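Local atomic coordinates of peptidoglycan recognition protein 3 (Branchiostoma belcheri tsingtauense, PDB entry 4Z8I), a protein that probably cleaves bacterial peptidoglycan as a zinc-dependent N-acetylmuramoyl-L-alanine amidase of the recognition-protein family, with a fused chitin-binding domain. Residues W72-L83 / Y139-R147. Sequence-based numbering, arbitrary orientation.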
ATOM      1  N   TRP A  72     -10.757  13.397  -1.519  1.00 46.88           N
ATOM      2  CA  TRP A  72     -10.895  13.121  -2.950  1.00 35.64           C
ATOM      3  C   TRP A  72     -12.309  13.353  -3.463  1.00 30.68           C
ATOM      4  O   TRP A  72     -12.578  13.191  -4.650  1.00 51.96           O
ATOM      5  CB  TRP A  72     -10.353  11.738  -3.360  1.00 37.29           C
ATOM      6  CG  TRP A  72     -10.991  10.512  -2.742  1.00 37.98           C
ATOM      7  CD1 TRP A  72     -10.487   9.753  -1.723  1.00 33.22           C
ATOM      8  CD2 TRP A  72     -12.207   9.868  -3.151  1.00 28.90           C
ATOM      9  NE1 TRP A  72     -11.323   8.697  -1.457  1.00 31.70           N
ATOM     10  CE2 TRP A  72     -12.386   8.744  -2.319  1.00 38.33           C
ATOM     11  CE3 TRP A  72     -13.168  10.141  -4.128  1.00 44.87           C
ATOM     12  CZ2 TRP A  72     -13.487   7.896  -2.436  1.00 48.95           C
ATOM     13  CZ3 TRP A  72     -14.258   9.295  -4.243  1.00 39.08           C
ATOM     14  CH2 TRP A  72     -14.409   8.188  -3.405  1.00 20.24           C
ATOM     15  N   GLY A  73     -13.204  13.753  -2.566  1.00 32.34           N
ATOM     16  CA  GLY A  73     -14.540  14.155  -2.961  1.00 24.78           C
ATOM     17  C   GLY A  73     -15.545  13.029  -3.055  1.00 38.32           C
ATOM     18  O   GLY A  73     -16.395  13.021  -3.946  1.00 57.43           O
ATOM     19  N   SER A  74     -15.455  12.080  -2.131  1.00 35.21           N
ATOM     20  CA  SER A  74     -16.383  10.959  -2.097  1.00 33.93           C
ATOM     21  C   SER A  74     -17.811  11.439  -1.917  1.00 45.11           C
ATOM     22  O   SER A  74     -18.053  12.480  -1.304  1.00 55.90           O
ATOM     23  CB  SER A  74     -16.022  10.007  -0.959  1.00 33.19           C
ATOM     24  OG  SER A  74     -16.973   8.967  -0.835  1.00 41.44           O
ATOM     25  N   ARG A  75     -18.754  10.683  -2.466  1.00 36.40           N
ATOM     26  CA  ARG A  75     -20.161  10.968  -2.257  1.00 27.78           C
ATOM     27  C   ARG A  75     -20.559  10.336  -0.934  1.00 43.64           C
ATOM     28  O   ARG A  75     -19.817   9.526  -0.382  1.00 46.63           O
ATOM     29  CB  ARG A  75     -21.011  10.404  -3.398  1.00 23.55           C
ATOM     30  CG  ARG A  75     -21.182   8.898  -3.366  1.00 43.74           C
ATOM     31  CD  ARG A  75     -22.403   8.466  -4.166  1.00 37.29           C
ATOM     32  NE  ARG A  75     -22.096   8.250  -5.576  1.00 31.12           N
ATOM     33  CZ  ARG A  75     -22.990   7.867  -6.482  1.00 44.90           C
ATOM     34  NH1 ARG A  75     -22.623   7.693  -7.743  1.00 40.74           N
ATOM     35  NH2 ARG A  75     -24.252   7.665  -6.130  1.00 22.93           N
ATOM     36  N   ALA A  76     -21.720  10.712  -0.418  1.00 45.82           N
ATOM     37  CA  ALA A  76     -22.187  10.152   0.842  1.00 45.33           C
ATOM     38  C   ALA A  76     -22.429   8.650   0.714  1.00 46.55           C
ATOM     39  O   ALA A  76     -23.108   8.198  -0.209  1.00 62.38           O
ATOM     40  CB  ALA A  76     -23.449  10.861   1.299  1.00 33.73           C
ATOM     41  N   THR A  77     -21.853   7.882   1.635  1.00 36.43           N
ATOM     42  CA  THR A  77     -22.108   6.447   1.720  1.00 34.38           C
ATOM     43  C   THR A  77     -22.516   6.072   3.141  1.00 43.44           C
ATOM     44  O   THR A  77     -22.427   6.890   4.056  1.00 45.57           O
ATOM     45  CB  THR A  77     -20.881   5.612   1.302  1.00 44.69           C
ATOM     46  OG1 THR A  77     -19.769   5.928   2.149  1.00 44.80           O
ATOM     47  CG2 THR A  77     -20.510   5.889  -0.147  1.00 45.91           C
ATOM     48  N   ASN A  78     -22.965   4.836   3.320  1.00 50.11           N
ATOM     49  CA  ASN A  78     -23.396   4.357   4.627  1.00 42.47           C
ATOM     50  C   ASN A  78     -23.269   2.841   4.692  1.00 35.25           C
ATOM     51  O   ASN A  78     -24.210   2.138   5.064  1.00 57.30           O
ATOM     52  CB  ASN A  78     -24.838   4.791   4.898  1.00 43.56           C
ATOM     53  CG  ASN A  78     -25.231   4.647   6.356  1.00 47.10           C
ATOM     54  OD1 ASN A  78     -24.381   4.642   7.247  1.00 55.02           O
ATOM     55  ND2 ASN A  78     -26.531   4.534   6.605  1.00 42.73           N
ATOM     56  N   TYR A  79     -22.096   2.346   4.315  1.00 26.37           N
ATOM     57  CA  TYR A  79     -21.840   0.909   4.260  1.00 25.93           C
ATOM     58  C   TYR A  79     -21.036   0.474   5.475  1.00 36.20           C
ATOM     59  O   TYR A  79     -19.904   0.916   5.674  1.00 49.54           O
ATOM     60  CB  TYR A  79     -21.091   0.562   2.973  1.00 22.71           C
ATOM     61  CG  TYR A  79     -20.679  -0.884   2.861  1.00 37.59           C
ATOM     62  CD1 TYR A  79     -21.577  -1.852   2.438  1.00 29.41           C
ATOM     63  CD2 TYR A  79     -19.383  -1.279   3.162  1.00 39.67           C
ATOM     64  CE1 TYR A  79     -21.202  -3.173   2.328  1.00 32.59           C
ATOM     65  CE2 TYR A  79     -18.999  -2.598   3.057  1.00 42.05           C
ATOM     66  CZ  TYR A  79     -19.911  -3.540   2.636  1.00 37.59           C
ATOM     67  OH  TYR A  79     -19.533  -4.855   2.529  1.00 49.52           O
ATOM     68  N   ASN A  80     -21.624  -0.393   6.288  1.00 44.35           N
ATOM     69  CA  ASN A  80     -20.998  -0.765   7.547  1.00 45.26           C
ATOM     70  C   ASN A  80     -20.908  -2.274   7.778  1.00 51.65           C
ATOM     71  O   ASN A  80     -21.179  -2.758   8.878  1.00 43.62           O
ATOM     72  CB  ASN A  80     -21.718  -0.078   8.712  1.00 41.44           C
ATOM     73  CG  ASN A  80     -21.814   1.428   8.529  1.00 41.24           C
ATOM     74  OD1 ASN A  80     -20.844   2.157   8.753  1.00 49.26           O
ATOM     75  ND2 ASN A  80     -22.986   1.899   8.121  1.00 42.19           N
ATOM     76  N   VAL A  81     -20.522  -3.011   6.740  1.00 49.71           N
ATOM     77  CA  VAL A  81     -20.259  -4.441   6.871  1.00 42.99           C
ATOM     78  C   VAL A  81     -18.777  -4.655   7.160  1.00 40.19           C
ATOM     79  O   VAL A  81     -17.930  -4.518   6.274  1.00 43.97           O
ATOM     80  CB  VAL A  81     -20.680  -5.210   5.610  1.00 40.56           C
ATOM     81  CG1 VAL A  81     -20.314  -6.678   5.733  1.00 25.19           C
ATOM     82  CG2 VAL A  81     -22.172  -5.057   5.389  1.00 25.54           C
ATOM     83  N   PHE A  82     -18.469  -4.992   8.408  1.00 45.96           N
ATOM     84  CA  PHE A  82     -17.087  -4.970   8.879  1.00 46.00           C
ATOM     85  C   PHE A  82     -16.302  -6.263   8.658  1.00 39.05           C
ATOM     86  O   PHE A  82     -16.836  -7.365   8.792  1.00 43.31           O
ATOM     87  CB  PHE A  82     -17.033  -4.551  10.351  1.00 24.91           C
ATOM     88  CG  PHE A  82     -17.646  -3.207  10.612  1.00 26.82           C
ATOM     89  CD1 PHE A  82     -16.963  -2.046  10.287  1.00 29.95           C
ATOM     90  CD2 PHE A  82     -18.907  -3.103  11.171  1.00 42.01           C
ATOM     91  CE1 PHE A  82     -17.528  -0.809  10.517  1.00 32.84           C
ATOM     92  CE2 PHE A  82     -19.476  -1.868  11.404  1.00 35.36           C
ATOM     93  CZ  PHE A  82     -18.786  -0.720  11.075  1.00 26.76           C
ATOM     94  N   LEU A  83     -15.030  -6.104   8.312  1.00 43.74           N
ATOM     95  CA  LEU A  83     -14.114  -7.225   8.162  1.00 37.81           C
ATOM     96  C   LEU A  83     -13.698  -7.755   9.521  1.00 39.36           C
ATOM     97  O   LEU A  83     -13.547  -6.989  10.472  1.00 34.93           O
ATOM     98  CB  LEU A  83     -12.862  -6.787   7.404  1.00 32.96           C
ATOM     99  CG  LEU A  83     -12.955  -6.737   5.885  1.00 43.15           C
ATOM    100  CD1 LEU A  83     -11.726  -6.066   5.304  1.00 41.78           C
ATOM    101  CD2 LEU A  83     -13.105  -8.141   5.337  1.00 31.92           C
ATOM    102  N   TYR A 139      -5.484   6.322  -1.993  1.00 45.43           N
ATOM    103  CA  TYR A 139      -6.818   6.879  -1.803  1.00 45.03           C
ATOM    104  C   TYR A 139      -7.711   5.914  -1.027  1.00 41.36           C
ATOM    105  O   TYR A 139      -7.658   4.697  -1.226  1.00 47.99           O
ATOM    106  CB  TYR A 139      -7.440   7.254  -3.154  1.00 44.12           C
ATOM    107  CG  TYR A 139      -6.678   8.345  -3.869  1.00 30.73           C
ATOM    108  CD1 TYR A 139      -5.533   8.054  -4.598  1.00 24.98           C
ATOM    109  CD2 TYR A 139      -7.096   9.669  -3.805  1.00 32.48           C
ATOM    110  CE1 TYR A 139      -4.824   9.047  -5.243  1.00 25.16           C
ATOM    111  CE2 TYR A 139      -6.395  10.671  -4.449  1.00 26.38           C
ATOM    112  CZ  TYR A 139      -5.260  10.351  -5.164  1.00 28.01           C
ATOM    113  OH  TYR A 139      -4.554  11.338  -5.807  1.00 27.56           O
ATOM    114  N   GLU A 140      -8.527   6.473  -0.138  1.00 34.06           N
ATOM    115  CA  GLU A 140      -9.350   5.686   0.774  1.00 38.04           C
ATOM    116  C   GLU A 140     -10.640   5.221   0.119  1.00 46.44           C
ATOM    117  O   GLU A 140     -11.459   6.035  -0.311  1.00 46.95           O
ATOM    118  CB  GLU A 140      -9.682   6.507   2.024  1.00 44.91           C
ATOM    119  CG  GLU A 140     -10.457   5.752   3.096  1.00 36.59           C
ATOM    120  CD  GLU A 140     -10.944   6.661   4.214  1.00 52.81           C
ATOM    121  OE1 GLU A 140     -11.139   7.871   3.963  1.00 49.90           O
ATOM    122  OE2 GLU A 140     -11.135   6.166   5.345  1.00 69.32           O
ATOM    123  N   GLY A 141     -10.814   3.906   0.043  1.00 43.31           N
ATOM    124  CA  GLY A 141     -12.064   3.325  -0.407  1.00 33.00           C
ATOM    125  C   GLY A 141     -12.898   2.917   0.792  1.00 25.11           C
ATOM    126  O   GLY A 141     -13.303   3.766   1.588  1.00 42.81           O
ATOM    127  N   ARG A 142     -13.150   1.619   0.932  1.00 22.42           N
ATOM    128  CA  ARG A 142     -13.909   1.121   2.074  1.00 35.24           C
ATOM    129  C   ARG A 142     -13.043   1.044   3.328  1.00 39.70           C
ATOM    130  O   ARG A 142     -13.549   0.825   4.429  1.00 55.70           O
ATOM    131  CB  ARG A 142     -14.540  -0.238   1.760  1.00 26.85           C
ATOM    132  CG  ARG A 142     -15.476  -0.194   0.567  1.00 36.49           C
ATOM    133  CD  ARG A 142     -16.243  -1.488   0.363  1.00 31.87           C
ATOM    134  NE  ARG A 142     -17.173  -1.360  -0.760  1.00 26.90           N
ATOM    135  CZ  ARG A 142     -18.107  -2.253  -1.069  1.00 39.19           C
ATOM    136  NH1 ARG A 142     -18.248  -3.351  -0.341  1.00 38.68           N
ATOM    137  NH2 ARG A 142     -18.903  -2.043  -2.108  1.00 36.42           N
ATOM    138  N   GLY A 143     -11.737   1.224   3.156  1.00 37.14           N
ATOM    139  CA  GLY A 143     -10.822   1.301   4.282  1.00 31.17           C
ATOM    140  C   GLY A 143     -10.383  -0.028   4.865  1.00 32.07           C
ATOM    141  O   GLY A 143     -10.557  -1.082   4.252  1.00 47.86           O
ATOM    142  N   TRP A 144      -9.810   0.031   6.064  1.00 30.93           N
ATOM    143  CA  TRP A 144      -9.278  -1.146   6.737  1.00 38.27           C
ATOM    144  C   TRP A 144     -10.380  -2.045   7.267  1.00 46.23           C
ATOM    145  O   TRP A 144     -10.261  -3.272   7.247  1.00 49.78           O
ATOM    146  CB  TRP A 144      -8.411  -0.725   7.928  1.00 31.32           C
ATOM    147  CG  TRP A 144      -7.264   0.164   7.584  1.00 35.85           C
ATOM    148  CD1 TRP A 144      -7.125   1.486   7.897  1.00 29.95           C
ATOM    149  CD2 TRP A 144      -6.083  -0.207   6.869  1.00 34.73           C
ATOM    150  NE1 TRP A 144      -5.930   1.962   7.414  1.00 30.70           N
ATOM    151  CE2 TRP A 144      -5.271   0.941   6.779  1.00 25.34           C
ATOM    152  CE3 TRP A 144      -5.634  -1.398   6.292  1.00 35.78           C
ATOM    153  CZ2 TRP A 144      -4.035   0.931   6.134  1.00 34.84           C
ATOM    154  CZ3 TRP A 144      -4.409  -1.406   5.651  1.00 31.29           C
ATOM    155  CH2 TRP A 144      -3.624  -0.251   5.577  1.00 35.55           C
ATOM    156  N   ASP A 145     -11.452  -1.423   7.747  1.00 31.45           N
ATOM    157  CA  ASP A 145     -12.397  -2.100   8.625  1.00 28.43           C
ATOM    158  C   ASP A 145     -13.649  -2.640   7.941  1.00 33.95           C
ATOM    159  O   ASP A 145     -14.404  -3.399   8.548  1.00 47.71           O
ATOM    160  CB  ASP A 145     -12.783  -1.162   9.774  1.00 28.92           C
ATOM    161  CG  ASP A 145     -11.576  -0.651  10.535  1.00 55.65           C
ATOM    162  OD1 ASP A 145     -10.540  -1.347  10.543  1.00 62.30           O
ATOM    163  OD2 ASP A 145     -11.659   0.448  11.125  1.00 74.11           O
ATOM    164  N   ARG A 146     -13.869  -2.262   6.687  1.00 28.25           N
ATOM    165  CA  ARG A 146     -15.093  -2.653   5.989  1.00 21.56           C
ATOM    166  C   ARG A 146     -14.850  -3.688   4.894  1.00 41.03           C
ATOM    167  O   ARG A 146     -13.846  -3.630   4.181  1.00 38.92           O
ATOM    168  CB  ARG A 146     -15.807  -1.417   5.430  1.00 21.41           C
ATOM    169  CG  ARG A 146     -16.609  -0.664   6.483  1.00 24.54           C
ATOM    170  CD  ARG A 146     -16.835   0.802   6.130  1.00 34.24           C
ATOM    171  NE  ARG A 146     -17.616   1.479   7.167  1.00 50.50           N
ATOM    172  CZ  ARG A 146     -17.094   2.013   8.269  1.00 50.59           C
ATOM    173  NH1 ARG A 146     -15.786   1.957   8.483  1.00 37.25           N
ATOM    174  NH2 ARG A 146     -17.878   2.600   9.163  1.00 44.00           N
ATOM    175  N   ARG A 147     -15.771  -4.640   4.775  1.00 38.65           N
ATOM    176  CA  ARG A 147     -15.682  -5.665   3.740  1.00 38.99           C
ATOM    177  C   ARG A 147     -15.775  -5.048   2.352  1.00 41.76           C
ATOM    178  O   ARG A 147     -16.680  -4.264   2.073  1.00 47.39           O
ATOM    179  CB  ARG A 147     -16.790  -6.703   3.906  1.00 35.52           C
ATOM    180  CG  ARG A 147     -16.805  -7.747   2.797  1.00 52.60           C
ATOM    181  CD  ARG A 147     -18.118  -8.501   2.758  1.00 60.61           C
ATOM    182  NE  ARG A 147     -18.363  -9.231   3.996  1.00 64.76           N
ATOM    183  CZ  ARG A 147     -19.486  -9.890   4.260  1.00 59.20           C
ATOM    184  NH1 ARG A 147     -20.468  -9.908   3.370  1.00 56.33           N
ATOM    185  NH2 ARG A 147     -19.629 -10.527   5.414  1.00 57.74           N
TER
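With CG of Tyr79 swung opposite its backbone nitrogen (chi1 175°), the phenol reaches across to Arg147, while Arg146 runs extended from CG to NE and brings its guanidinium alongside Asn80 and Phe82. The Tyr79 OH donates to Arg147 O at 2.9 Å from above the carbonyl plane, and that same oxygen also accepts from Arg142 NH1. Arg142 also lies over one face of the phenol in a cation-pi contact, CZ 4.4 Å from the ring centroid; its NE and NH2 are held by the carbonyls of Ile126 and Asp125. In this amidase fold the loop between helix 69-72 and strand 87-94 lies against the turn that follows strand 138-140, joined to it by a single antiparallel, non-hydrogen-bonded pair, Phe82 and Arg146, flanked by backbone hydrogen bonds from Arg147 N to Val81 O and from Leu83 N to Asp145 O. The edge of the Arg146 guanidinium grips the loop: NE binds Tyr79 O at 2.8 Å and NH2 binds Asn80 OD1, while Phe82 CE1 sits over the guanidinium face. A leucine in place of Arg146 brings neither donor and would probably leave the loop less firmly held at Tyr79 and Asn80. At the other end of the contact, Trp72 NE1 donates to Glu140 O at 2.9 Å, close to the indole plane.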